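Long-range contacts in 2-hydroxyhepta-2,4-diene-1, 7-dioateisomerase (Mycobacterium abscessus, PDB 3R6O), which probably catalyses the isomerisation of 2-hydroxyhepta-2,4-diene-1,7-dioate as a magnesium-binding enzyme of the fumarylacetoacetate hydrolase (FAH) family: residues 110-115 with 257-262; 159-164 with 238-243; 183-188 with 220-225; 225-230 with 308-313; 248-253 with 286-291. All coordinates share one frame; numbering follows the deposited sequence.

How the contacts relate
Contacts 2 and 3 lie near the centre of the chain, their own centres 8 Å apart, because strands 155-165 and 181-192 are neighbours in one sheet: Ala-162 N meets Met-185 O at 2.8 Å. Contact 4 shares Trp-225 and a water with contact 3 and joins that sheet to the one holding strands 303-308 and 312-320. Contact 5 continues this second sheet from contact 2, with Phe-240 N 2.8 Å from Gly-252 O. Contact 1 joins contact 5 through Thr-115 OG1 and Gly-286 N, 2.8 Å apart. The magnesium ion is bound by Glu-160 of contact 2 together with Asp-189; side chains of contacts 1, 3 and 5 come within about 8 Å of it.

Contact 1: residues 110-115 with 257-262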
# COMPACT_ATOMS: atom_id res chain seq x y z
N GLY A 110 10.22 -9.60 6.23
CA GLY A 110 11.64 -9.79 6.48
C GLY A 110 11.91 -10.76 7.60
O GLY A 110 11.11 -10.89 8.52
N PHE A 111 13.05 -11.45 7.52
CA PHE A 111 13.52 -12.32 8.56
C PHE A 111 12.55 -13.45 8.90
O PHE A 111 12.38 -13.78 10.09
CB PHE A 111 13.84 -11.50 9.81
CG PHE A 111 14.64 -10.25 9.51
CD1 PHE A 111 15.87 -10.35 8.88
CD2 PHE A 111 14.14 -8.99 9.83
CE1 PHE A 111 16.62 -9.22 8.57
CE2 PHE A 111 14.87 -7.84 9.55
CZ PHE A 111 16.12 -7.95 8.91
N ASN A 112 11.96 -14.07 7.89
CA ASN A 112 11.09 -15.21 8.14
C ASN A 112 11.73 -16.56 7.79
O ASN A 112 11.04 -17.58 7.75
CB ASN A 112 9.75 -15.05 7.47
CG ASN A 112 8.70 -16.02 8.05
OD1 ASN A 112 8.72 -16.32 9.25
ND2 ASN A 112 7.83 -16.54 7.20
N TYR A 113 13.02 -16.53 7.52
CA TYR A 113 13.82 -17.72 7.36
C TYR A 113 15.05 -17.51 8.26
O TYR A 113 15.49 -16.38 8.44
CB TYR A 113 14.25 -17.89 5.90
CG TYR A 113 13.19 -18.44 4.98
CD1 TYR A 113 13.16 -19.80 4.62
CD2 TYR A 113 12.20 -17.62 4.50
CE1 TYR A 113 12.12 -20.30 3.75
CE2 TYR A 113 11.18 -18.11 3.65
CZ TYR A 113 11.15 -19.44 3.29
OH TYR A 113 10.12 -19.89 2.42
N PRO A 114 15.61 -18.59 8.79
CA PRO A 114 16.85 -18.51 9.60
C PRO A 114 18.13 -18.10 8.85
O PRO A 114 19.00 -17.45 9.43
CB PRO A 114 17.02 -19.93 10.12
CG PRO A 114 16.06 -20.78 9.38
CD PRO A 114 14.99 -19.93 8.84
N THR A 115 18.24 -18.50 7.59
CA THR A 115 19.44 -18.22 6.79
C THR A 115 19.38 -16.83 6.18
O THR A 115 20.35 -16.36 5.57
CB THR A 115 19.64 -19.29 5.69
OG1 THR A 115 18.46 -19.36 4.86
CG2 THR A 115 19.90 -20.64 6.35
N MET A 257 10.35 -21.91 7.13
CA MET A 257 9.77 -20.67 7.58
C MET A 257 9.65 -20.67 9.11
O MET A 257 9.15 -21.60 9.73
CB MET A 257 8.43 -20.43 6.92
CG MET A 257 8.49 -20.22 5.41
SD MET A 257 6.87 -20.55 4.67
CE MET A 257 6.04 -19.03 5.01
N THR A 258 10.13 -19.60 9.70
CA THR A 258 9.98 -19.38 11.13
C THR A 258 8.48 -19.29 11.43
O THR A 258 7.96 -19.97 12.31
CB THR A 258 10.63 -18.05 11.50
OG1 THR A 258 12.02 -18.10 11.20
CG2 THR A 258 10.39 -17.70 12.95
N LEU A 259 7.78 -18.48 10.65
CA LEU A 259 6.34 -18.47 10.68
C LEU A 259 5.80 -19.14 9.42
O LEU A 259 5.97 -18.61 8.31
CB LEU A 259 5.85 -17.04 10.74
CG LEU A 259 6.19 -16.26 12.00
CD1 LEU A 259 5.44 -14.91 11.91
CD2 LEU A 259 5.75 -17.03 13.24
N GLY A 260 5.11 -20.27 9.59
CA GLY A 260 4.43 -20.92 8.46
C GLY A 260 3.32 -20.09 7.86
O GLY A 260 2.88 -19.07 8.46
N PHE A 261 2.83 -20.50 6.69
CA PHE A 261 1.75 -19.77 5.98
C PHE A 261 0.57 -19.34 6.86
O PHE A 261 0.13 -18.17 6.82
CB PHE A 261 1.20 -20.59 4.80
CG PHE A 261 2.13 -20.69 3.63
CD1 PHE A 261 2.48 -19.53 2.88
CD2 PHE A 261 2.66 -21.91 3.25
CE1 PHE A 261 3.35 -19.64 1.79
CE2 PHE A 261 3.52 -22.03 2.17
CZ PHE A 261 3.87 -20.89 1.43
N ALA A 262 0.06 -20.25 7.67
CA ALA A 262 -1.07 -19.94 8.52
C ALA A 262 -0.71 -18.87 9.56
O ALA A 262 -1.45 -17.92 9.76
CB ALA A 262 -1.65 -21.26 9.18
O HOH W 1 13.09 -15.75 11.53
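Asn-112 clasps the backbone of residues 257-259 with both ends of its carboxamide and with its own carbonyl. OD1 of Asn-112 accepts from Leu-259 N at 2.7 Å, the donor lying 17° from the plane of the amide carbonyl. On the other arm, Asn-112 ND2 donates almost straight to Leu-259 O at 3.0 Å, in the carbonyl plane and on a lone pair, so the two bonds fix the rotation of the amide. CG set anti to the backbone N (chi1 -164°) sends the group across the Leu-259 side chain at about a right angle. ND2 has a second acceptor, Thr-282 O. Behind this clasp, Thr-258 N bonds to Asn-112 O at 3.0 Å from above the carbonyl plane, and Met-257 CA brings a C-H to the same oxygen. Packing is also close where Met-257 CG meets Tyr-113 OH at 3.4 Å, approaching the phenol ring obliquely. The Thr-258 side is looser and more exposed: its OG1 reaches residue 111 through a water, which lies 2.6 Å from Thr-258 OG1 and donates to Phe-111 O. Here the loop after strand 106-110 is pinned to the turn leading into helix 261-269, with Gly-260 at the N-cap, at the border of the magnesium site: the Asn-112 side chain lies about 8 Å from the metal.

Contact 2: residues 159-164 with 238-243. With MG (magnesium ion), chain B.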
# COMPACT_ATOMS: atom_id res chain seq x y z
N ILE A 159 13.96 -14.23 -3.59
CA ILE A 159 12.88 -15.14 -4.00
C ILE A 159 11.98 -15.46 -2.82
O ILE A 159 12.43 -15.77 -1.74
CB ILE A 159 13.42 -16.43 -4.66
CG1 ILE A 159 12.28 -17.19 -5.37
CG2 ILE A 159 14.22 -17.36 -3.65
CD1 ILE A 159 12.81 -18.46 -6.16
N GLU A 160 10.68 -15.34 -3.03
CA GLU A 160 9.71 -15.60 -1.97
C GLU A 160 8.48 -16.27 -2.54
O GLU A 160 8.14 -16.09 -3.72
CB GLU A 160 9.34 -14.28 -1.27
CG GLU A 160 10.54 -13.41 -0.96
CD GLU A 160 10.37 -12.38 0.12
OE1 GLU A 160 9.34 -12.33 0.84
OE2 GLU A 160 11.30 -11.58 0.25
N ILE A 161 7.78 -16.99 -1.69
CA ILE A 161 6.48 -17.48 -2.01
C ILE A 161 5.43 -16.45 -1.45
O ILE A 161 5.47 -16.07 -0.25
CB ILE A 161 6.24 -18.91 -1.44
CG1 ILE A 161 7.34 -19.91 -1.88
CG2 ILE A 161 4.86 -19.43 -1.87
CD1 ILE A 161 7.63 -19.97 -3.40
N ALA A 162 4.54 -16.01 -2.32
CA ALA A 162 3.44 -15.11 -1.96
C ALA A 162 2.15 -15.87 -1.80
O ALA A 162 1.86 -16.78 -2.59
CB ALA A 162 3.24 -14.00 -3.03
N VAL A 163 1.35 -15.46 -0.83
CA VAL A 163 -0.06 -15.85 -0.81
C VAL A 163 -0.88 -14.65 -1.20
O VAL A 163 -0.54 -13.47 -0.91
CB VAL A 163 -0.57 -16.40 0.54
CG1 VAL A 163 0.07 -17.73 0.82
CG2 VAL A 163 -0.33 -15.43 1.66
N VAL A 164 -1.98 -14.97 -1.85
CA VAL A 164 -2.95 -14.04 -2.27
C VAL A 164 -4.23 -14.25 -1.46
O VAL A 164 -4.76 -15.37 -1.40
CB VAL A 164 -3.27 -14.24 -3.75
CG1 VAL A 164 -4.34 -13.27 -4.15
CG2 VAL A 164 -2.02 -14.03 -4.62
N PHE A 238 6.21 -25.86 -0.59
CA PHE A 238 6.91 -25.57 -1.84
C PHE A 238 8.41 -25.61 -1.68
O PHE A 238 8.94 -25.29 -0.61
CB PHE A 238 6.52 -24.20 -2.36
CG PHE A 238 5.07 -24.04 -2.49
CD1 PHE A 238 4.42 -24.31 -3.68
CD2 PHE A 238 4.33 -23.67 -1.38
CE1 PHE A 238 3.06 -24.20 -3.75
CE2 PHE A 238 2.98 -23.54 -1.47
CZ PHE A 238 2.34 -23.80 -2.65
N ASP A 239 9.09 -26.05 -2.73
CA ASP A 239 10.55 -25.97 -2.80
C ASP A 239 10.88 -25.06 -3.94
O ASP A 239 10.30 -25.17 -5.01
CB ASP A 239 11.16 -27.35 -3.04
CG ASP A 239 10.92 -28.30 -1.88
OD1 ASP A 239 11.19 -27.91 -0.70
OD2 ASP A 239 10.44 -29.42 -2.13
N PHE A 240 11.80 -24.13 -3.74
CA PHE A 240 12.01 -23.11 -4.76
C PHE A 240 13.48 -22.73 -4.87
O PHE A 240 14.23 -22.82 -3.90
CB PHE A 240 11.12 -21.89 -4.48
CG PHE A 240 11.24 -21.35 -3.08
CD1 PHE A 240 12.06 -20.28 -2.81
CD2 PHE A 240 10.61 -21.97 -2.00
CE1 PHE A 240 12.20 -19.78 -1.52
CE2 PHE A 240 10.76 -21.49 -0.68
CZ PHE A 240 11.56 -20.41 -0.44
N GLU A 241 13.88 -22.26 -6.05
CA GLU A 241 15.25 -21.83 -6.25
C GLU A 241 15.35 -20.61 -7.13
O GLU A 241 14.53 -20.39 -8.00
CB GLU A 241 16.07 -22.97 -6.83
CG GLU A 241 15.91 -23.16 -8.34
CD GLU A 241 16.90 -24.17 -8.91
OE1 GLU A 241 17.25 -25.13 -8.18
OE2 GLU A 241 17.32 -24.00 -10.07
N LEU A 242 16.40 -19.82 -6.89
CA LEU A 242 16.74 -18.71 -7.73
C LEU A 242 18.19 -18.83 -8.21
O LEU A 242 19.09 -19.14 -7.42
CB LEU A 242 16.52 -17.41 -6.94
CG LEU A 242 16.78 -16.10 -7.67
CD1 LEU A 242 15.84 -14.96 -7.19
CD2 LEU A 242 18.28 -15.66 -7.57
N ARG A 243 18.37 -18.64 -9.52
CA ARG A 243 19.63 -18.66 -10.20
C ARG A 243 19.81 -17.33 -10.92
O ARG A 243 18.84 -16.67 -11.26
CB ARG A 243 19.71 -19.78 -11.26
CG ARG A 243 19.35 -21.12 -10.74
CD ARG A 243 19.45 -22.23 -11.79
NE ARG A 243 19.36 -23.53 -11.13
CZ ARG A 243 20.39 -24.29 -10.76
NH1 ARG A 243 21.66 -23.95 -11.01
NH2 ARG A 243 20.13 -25.44 -10.15
MG MG B . 11.45 -9.86 1.82
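Ile-159 and Ile-161 project from one face of their strand into Phe-240 and Leu-242, while Glu-160 between them turns the other way and binds the magnesium ion through OE2 at 2.3 Å. Ile-159 can be followed outward. Its CB touches Leu-242 CD1 at 3.8 Å; Ile-159 CG2, lodged between the backbone N and the carbonyl carbon, lies in plane at the edge of the Phe-240 ring, 3.7 Å from Phe-240 CD1. The other branch runs anti to the backbone N (chi1 -166°): CG1 grazes Phe-240 CD1, and the terminal CD1 of Ile-159 ends 3.2 Å from Glu-241 O. Ile-161 takes a face of the same ring instead. Its CG1 stands 4.2 Å from the Phe-240 centroid, 25° off the normal, a CH-pi contact, and its CD1 packs on CD2 of that ring. Farther along, Ile-161 CG2 approaches Phe-238 CD2 more loosely at 4.3 Å. Glu-160 OE1 is held by Gly-283 N, which helps orient the carboxylate, and Asp-189 is the other protein ligand of the metal. No hydrogen bond joins the two strands: they belong to different sheets and pack face to face, and the axes of the two short segments come within 7.7 Å. Strand 155-165 runs between strands 181-192 and 279-281 in one sheet, strand 239-244 between 303-308 and 247-253 in the other.

Contact 3: residues 183-188 with 220-225; sequences GYMLAN and CPTGPW
Met-185 has CG beside the backbone N (chi1 -53°) and a bend at chi3 (-81°), which bring CE against the side chain of Thr-222, whose CG2 is turned anti to its carbonyl carbon. Both CB and CG2 of Thr-222 lie 4.0 Å from Met-185 CE, the two side chains crossing obliquely. A single antiparallel bridge, a non-hydrogen-bonded pair, joins Ala-187 of strand 181-192 in the large mixed sheet to Thr-222. Two hydrogen bonds frame it: Gly-223 N to Leu-186 O and Asn-188 N to Pro-221 O, each 3.1 Å, with the donors tilted some 25° from the carbonyl planes. C-H donors add to them, Ala-187 CA facing Pro-221 O and Thr-222 CA facing Leu-186 O. Gly-223, with positive phi, precedes the cis peptide of Pro-224, and beyond it the direct pairing gives way to a water. The polar side-chain ends have partners outside the bridge: Asn-188 OD1 takes the N-H of Glu-158, a magnesium-binding residue that does not hold the ion in this chain, and Thr-222 OG1 bonds to Ser-140 O. The bridging water accepts from Leu-186 N at 2.9 Å and donates to Trp-225 O at 2.8 Å.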
# COMPACT_ATOMS: atom_id res chain seq x y z
N GLY A 183 -4.84 -18.42 -3.11
CA GLY A 183 -3.80 -19.28 -3.67
C GLY A 183 -2.40 -18.71 -3.49
O GLY A 183 -2.16 -17.91 -2.58
N TYR A 184 -1.49 -19.14 -4.35
CA TYR A 184 -0.07 -18.89 -4.16
C TYR A 184 0.59 -18.44 -5.47
O TYR A 184 0.18 -18.86 -6.56
CB TYR A 184 0.66 -20.15 -3.72
CG TYR A 184 0.10 -20.97 -2.58
CD1 TYR A 184 0.64 -20.87 -1.30
CD2 TYR A 184 -0.87 -21.92 -2.80
CE1 TYR A 184 0.17 -21.66 -0.26
CE2 TYR A 184 -1.34 -22.73 -1.78
CZ TYR A 184 -0.81 -22.60 -0.51
OH TYR A 184 -1.29 -23.42 0.49
N MET A 185 1.63 -17.63 -5.37
CA MET A 185 2.40 -17.17 -6.55
C MET A 185 3.87 -17.11 -6.19
O MET A 185 4.22 -16.80 -5.03
CB MET A 185 2.07 -15.73 -6.94
CG MET A 185 0.66 -15.41 -7.14
SD MET A 185 0.64 -13.85 -7.99
CE MET A 185 0.89 -12.67 -6.67
N LEU A 186 4.72 -17.33 -7.18
CA LEU A 186 6.15 -17.07 -7.02
C LEU A 186 6.31 -15.55 -7.03
O LEU A 186 5.54 -14.84 -7.69
CB LEU A 186 6.93 -17.73 -8.16
CG LEU A 186 8.42 -18.02 -8.00
CD1 LEU A 186 8.68 -18.75 -6.71
CD2 LEU A 186 8.95 -18.83 -9.25
N ALA A 187 7.26 -15.03 -6.27
CA ALA A 187 7.48 -13.60 -6.23
C ALA A 187 8.95 -13.27 -5.97
O ALA A 187 9.73 -14.15 -5.59
CB ALA A 187 6.57 -12.91 -5.19
N ASN A 188 9.31 -12.01 -6.17
CA ASN A 188 10.66 -11.49 -5.70
C ASN A 188 10.52 -10.17 -4.94
O ASN A 188 9.90 -9.24 -5.43
CB ASN A 188 11.59 -11.33 -6.88
CG ASN A 188 13.08 -11.43 -6.47
OD1 ASN A 188 13.58 -10.58 -5.77
ND2 ASN A 188 13.73 -12.52 -6.85
N CYS A 220 8.62 -5.75 -7.68
CA CYS A 220 7.83 -6.91 -7.21
C CYS A 220 7.36 -7.81 -8.34
O CYS A 220 6.15 -7.93 -8.62
CB CYS A 220 6.64 -6.48 -6.35
SG CYS A 220 6.00 -7.84 -5.30
N PRO A 221 8.30 -8.45 -9.04
CA PRO A 221 7.94 -9.50 -9.97
C PRO A 221 7.05 -10.57 -9.33
O PRO A 221 7.28 -10.96 -8.19
CB PRO A 221 9.29 -10.09 -10.39
CG PRO A 221 10.29 -9.05 -10.10
CD PRO A 221 9.75 -8.29 -8.94
N THR A 222 6.05 -11.04 -10.07
CA THR A 222 5.11 -12.07 -9.60
C THR A 222 4.69 -12.99 -10.76
O THR A 222 4.77 -12.59 -11.94
CB THR A 222 3.80 -11.43 -9.05
OG1 THR A 222 3.12 -10.71 -10.09
CG2 THR A 222 4.07 -10.50 -7.89
N GLY A 223 4.23 -14.20 -10.42
CA GLY A 223 3.79 -15.17 -11.43
C GLY A 223 4.84 -16.25 -11.69
O GLY A 223 5.88 -16.31 -11.01
N PRO A 224 4.63 -17.06 -12.72
CA PRO A 224 3.68 -16.83 -13.82
C PRO A 224 2.20 -17.13 -13.56
O PRO A 224 1.36 -16.79 -14.41
CB PRO A 224 4.21 -17.75 -14.94
CG PRO A 224 4.97 -18.82 -14.23
CD PRO A 224 5.57 -18.15 -13.00
N TRP A 225 1.85 -17.76 -12.44
CA TRP A 225 0.45 -18.04 -12.21
C TRP A 225 0.05 -18.05 -10.76
O TRP A 225 0.89 -18.20 -9.87
CB TRP A 225 0.04 -19.35 -12.92
CG TRP A 225 0.82 -20.58 -12.55
CD1 TRP A 225 0.78 -21.25 -11.37
CD2 TRP A 225 1.73 -21.33 -13.39
NE1 TRP A 225 1.63 -22.32 -11.39
CE2 TRP A 225 2.21 -22.41 -12.62
CE3 TRP A 225 2.19 -21.18 -14.71
CZ2 TRP A 225 3.13 -23.34 -13.12
CZ3 TRP A 225 3.08 -22.09 -15.21
CH2 TRP A 225 3.55 -23.17 -14.42
O HOH W 2 3.70 -18.29 -9.72

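Contact 4: residues 225-230 with 308-313; sequences WLFTTG and SAKLGK
Lys-310 O receives the indole N-H of Trp-225 at 2.9 Å, a bond at 160° that lies almost in the ring plane, so the carbonyl sits at the indole edge. This anchors the turn between strands 303-308 and 312-320, a beta hairpin, against strand 226-228 of the large mixed sheet. Within the hairpin, Ser-308 and Gly-312 pair through both backbone N-H groups. The indole also lies close to the main chain that follows: Leu-311 O stands 3.6 Å above one face, offset toward the rim, and Trp-225 CZ2 is 3.3 Å from Gly-312 N. Gly-312 carries no CB on the side facing Trp-225 CH2, which lets its main chain lie against the indole. Phe-227 meets the turn with its own ring, set anti to the backbone N (chi1 176°). Lys-310 CB lies over a face of it, 4.2 Å from the centroid and 14° off the normal, a CH-pi contact, while the lysine continues past CZ to place NZ in a salt bridge with Glu-236. Leu-311 crosses Phe-227 at about a right angle and presses CD2 to Phe-227 CB at 3.4 Å. The water shared with contact 3 also donates to Leu-311 O at 2.8 Å.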
# COMPACT_ATOMS: atom_id res chain seq x y z
N TRP A 225 1.85 -17.76 -12.44
CA TRP A 225 0.45 -18.04 -12.21
C TRP A 225 0.05 -18.05 -10.76
O TRP A 225 0.89 -18.20 -9.87
CB TRP A 225 0.04 -19.35 -12.92
CG TRP A 225 0.82 -20.58 -12.55
CD1 TRP A 225 0.78 -21.25 -11.37
CD2 TRP A 225 1.73 -21.33 -13.39
NE1 TRP A 225 1.63 -22.32 -11.39
CE2 TRP A 225 2.21 -22.41 -12.62
CE3 TRP A 225 2.19 -21.18 -14.71
CZ2 TRP A 225 3.13 -23.34 -13.12
CZ3 TRP A 225 3.08 -22.09 -15.21
CH2 TRP A 225 3.55 -23.17 -14.42
N LEU A 226 -1.23 -17.82 -10.53
CA LEU A 226 -1.84 -18.08 -9.24
C LEU A 226 -2.19 -19.54 -9.14
O LEU A 226 -3.05 -20.03 -9.85
CB LEU A 226 -3.10 -17.24 -9.05
CG LEU A 226 -3.91 -17.44 -7.78
CD1 LEU A 226 -3.14 -16.95 -6.58
CD2 LEU A 226 -5.25 -16.66 -7.87
N PHE A 227 -1.52 -20.24 -8.23
CA PHE A 227 -1.78 -21.67 -8.01
C PHE A 227 -2.83 -21.71 -6.93
O PHE A 227 -2.56 -21.33 -5.78
CB PHE A 227 -0.47 -22.34 -7.58
CG PHE A 227 -0.60 -23.79 -7.22
CD1 PHE A 227 -0.65 -24.77 -8.20
CD2 PHE A 227 -0.63 -24.19 -5.89
CE1 PHE A 227 -0.75 -26.12 -7.86
CE2 PHE A 227 -0.72 -25.53 -5.56
CZ PHE A 227 -0.79 -26.49 -6.53
N THR A 228 -4.06 -22.05 -7.29
CA THR A 228 -5.16 -21.93 -6.34
C THR A 228 -5.18 -23.03 -5.27
O THR A 228 -4.60 -24.11 -5.42
CB THR A 228 -6.54 -21.90 -7.01
OG1 THR A 228 -6.80 -23.19 -7.58
CG2 THR A 228 -6.58 -20.79 -8.09
N THR A 229 -5.86 -22.70 -4.17
CA THR A 229 -5.97 -23.62 -3.04
C THR A 229 -6.93 -24.75 -3.32
O THR A 229 -6.82 -25.85 -2.75
CB THR A 229 -6.38 -22.85 -1.77
OG1 THR A 229 -7.53 -22.04 -2.06
CG2 THR A 229 -5.27 -21.93 -1.36
N GLY A 230 -7.88 -24.52 -4.23
CA GLY A 230 -8.85 -25.54 -4.56
C GLY A 230 -9.52 -26.11 -3.32
O GLY A 230 -10.07 -25.35 -2.51
N SER A 308 9.82 -22.90 -9.20
CA SER A 308 9.21 -23.77 -8.23
C SER A 308 8.37 -24.79 -9.03
O SER A 308 7.82 -24.47 -10.10
CB SER A 308 8.44 -22.92 -7.22
OG SER A 308 7.40 -23.62 -6.55
N ALA A 309 8.35 -26.04 -8.59
CA ALA A 309 7.68 -27.07 -9.38
C ALA A 309 6.19 -26.74 -9.60
O ALA A 309 5.65 -26.99 -10.68
CB ALA A 309 7.86 -28.45 -8.73
N LYS A 310 5.52 -26.19 -8.60
CA LYS A 310 4.08 -25.98 -8.71
C LYS A 310 3.72 -24.57 -9.13
O LYS A 310 2.60 -24.32 -9.56
CB LYS A 310 3.36 -26.32 -7.40
CG LYS A 310 3.28 -27.80 -7.13
CD LYS A 310 2.57 -28.09 -5.81
CE LYS A 310 3.44 -27.81 -4.58
NZ LYS A 310 2.92 -28.56 -3.37
N LEU A 311 4.68 -23.67 -9.05
CA LEU A 311 4.40 -22.27 -9.26
C LEU A 311 5.04 -21.71 -10.54
O LEU A 311 4.87 -20.55 -10.84
CB LEU A 311 4.88 -21.49 -8.04
CG LEU A 311 4.30 -21.89 -6.70
CD1 LEU A 311 4.89 -20.99 -5.66
CD2 LEU A 311 2.74 -21.81 -6.67
N GLY A 312 5.79 -22.55 -11.27
CA GLY A 312 6.28 -22.14 -12.59
C GLY A 312 7.62 -21.43 -12.49
O GLY A 312 8.36 -21.61 -11.54
N LYS A 313 7.97 -20.67 -13.52
CA LYS A 313 9.32 -20.11 -13.63
C LYS A 313 9.27 -18.66 -14.05
O LYS A 313 8.37 -18.21 -14.76
CB LYS A 313 10.17 -20.93 -14.62
O HOH W 2 3.70 -18.29 -9.72

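Contact 5: residues 248-253 with 286-291; sequences LRQSGS and GGCGFQ
Gly-286 O is gripped by two donors, Gln-250 NE2 at 3.3 Å and a water at 2.9 Å. With CG beside the backbone N (chi1 -55°) and an extended chain beyond, Gln-250 carries NE2 to this oxygen from above the carbonyl plane, 58° out of it, although the oxygen itself lies within 3° of the Gln-250 amide plane. The water accepts from Ser-251 N at 3.0 Å and so relays the strand's N-H to the same carbonyl. Around this polar core the fit is tight: Gln-250 CG is 3.4 Å from Gly-286 O, and NE2 also touches Cys-288 SG. Gly-287 CA approaches Arg-249 O at 3.5 Å in a C-H...O contact; with no CB on the side facing that oxygen, the backbones can meet.

In the next shell the Gln-250 amide is fixed from outside: NE2 has a stronger partner in Thr-284 OG1, and OE1 takes the N-H of Ile-159, so its flip is set. Gln-291 OE1 accepts from Cys-288 N at 2.9 Å and holds the turn of 286-291. Tyr-157 OH bonds both to Gly-287 O and to Arg-249 NH1. The Cys-288 side chain lies about 8 Å from the magnesium ion and close to that of Glu-158. A classic beta bulge sets Arg-249 and Gln-250 together opposite Leu-242; edge strand 247-253 borders strand 239-244, and the loop 286-291 packs between it and strand 155-165.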
# COMPACT_ATOMS: atom_id res chain seq x y z
N LEU A 248 23.26 -21.15 -9.25
CA LEU A 248 22.41 -21.16 -8.06
C LEU A 248 22.79 -20.05 -7.07
O LEU A 248 23.96 -19.96 -6.69
CB LEU A 248 22.45 -22.52 -7.38
CG LEU A 248 21.41 -22.78 -6.29
CD1 LEU A 248 19.99 -22.74 -6.84
CD2 LEU A 248 21.70 -24.12 -5.60
N ARG A 249 21.83 -19.20 -6.69
CA ARG A 249 22.01 -18.24 -5.61
C ARG A 249 21.22 -18.64 -4.35
O ARG A 249 21.74 -18.61 -3.23
CB ARG A 249 21.59 -16.82 -6.03
CG ARG A 249 22.37 -16.22 -7.24
CD ARG A 249 23.87 -16.19 -7.02
NE ARG A 249 24.53 -15.41 -8.08
CZ ARG A 249 24.58 -14.08 -8.15
NH1 ARG A 249 24.03 -13.31 -7.25
NH2 ARG A 249 25.20 -13.53 -9.17
N GLN A 250 19.94 -18.95 -4.52
CA GLN A 250 19.09 -19.23 -3.38
C GLN A 250 18.36 -20.53 -3.56
O GLN A 250 17.91 -20.82 -4.65
CB GLN A 250 18.04 -18.13 -3.17
CG GLN A 250 18.56 -16.73 -3.03
CD GLN A 250 17.45 -15.75 -2.63
OE1 GLN A 250 16.77 -15.19 -3.50
NE2 GLN A 250 17.24 -15.59 -1.33
N SER A 251 18.16 -21.25 -2.46
CA SER A 251 17.41 -22.50 -2.49
C SER A 251 16.64 -22.60 -1.17
O SER A 251 17.26 -22.52 -0.08
CB SER A 251 18.34 -23.71 -2.67
OG SER A 251 17.58 -24.91 -2.67
N GLY A 252 15.31 -22.69 -1.25
CA GLY A 252 14.51 -22.79 -0.06
C GLY A 252 13.39 -23.80 -0.15
O GLY A 252 13.02 -24.26 -1.25
N SER A 253 12.90 -24.15 1.03
CA SER A 253 11.70 -24.93 1.25
C SER A 253 10.84 -24.18 2.30
O SER A 253 11.35 -23.70 3.30
CB SER A 253 12.08 -26.29 1.81
OG SER A 253 10.95 -27.05 2.25
N GLY A 286 18.47 -17.51 2.69
CA GLY A 286 19.80 -16.92 2.44
C GLY A 286 20.29 -16.92 0.99
O GLY A 286 19.58 -17.38 0.10
N GLY A 287 21.52 -16.46 0.76
CA GLY A 287 22.10 -16.40 -0.58
C GLY A 287 21.89 -15.08 -1.36
O GLY A 287 22.20 -14.99 -2.53
N CYS A 288 21.36 -14.07 -0.68
CA CYS A 288 21.17 -12.73 -1.28
C CYS A 288 22.52 -12.04 -1.47
O CYS A 288 23.50 -12.38 -0.81
CB CYS A 288 20.31 -11.86 -0.37
SG CYS A 288 18.62 -12.48 0.01
N GLY A 289 22.55 -11.04 -2.36
CA GLY A 289 23.73 -10.29 -2.71
C GLY A 289 24.52 -9.68 -1.55
O GLY A 289 25.73 -9.69 -1.57
N PHE A 290 23.82 -9.17 -0.54
CA PHE A 290 24.45 -8.46 0.55
C PHE A 290 25.23 -9.40 1.47
O PHE A 290 25.99 -8.94 2.30
CB PHE A 290 23.40 -7.64 1.35
CG PHE A 290 22.59 -8.46 2.30
CD1 PHE A 290 22.97 -8.57 3.65
CD2 PHE A 290 21.46 -9.10 1.88
CE1 PHE A 290 22.22 -9.32 4.53
CE2 PHE A 290 20.72 -9.86 2.73
CZ PHE A 290 21.09 -9.97 4.08
N GLN A 291 25.05 -10.71 1.31
CA GLN A 291 25.58 -11.67 2.25
C GLN A 291 26.96 -12.19 1.86
O GLN A 291 27.43 -13.17 2.43
CB GLN A 291 24.57 -12.82 2.42
CG GLN A 291 23.29 -12.31 3.10
CD GLN A 291 22.21 -13.37 3.21
OE1 GLN A 291 21.58 -13.71 2.23
NE2 GLN A 291 21.97 -13.88 4.43
O HOH W 3 19.34 -20.22 0.08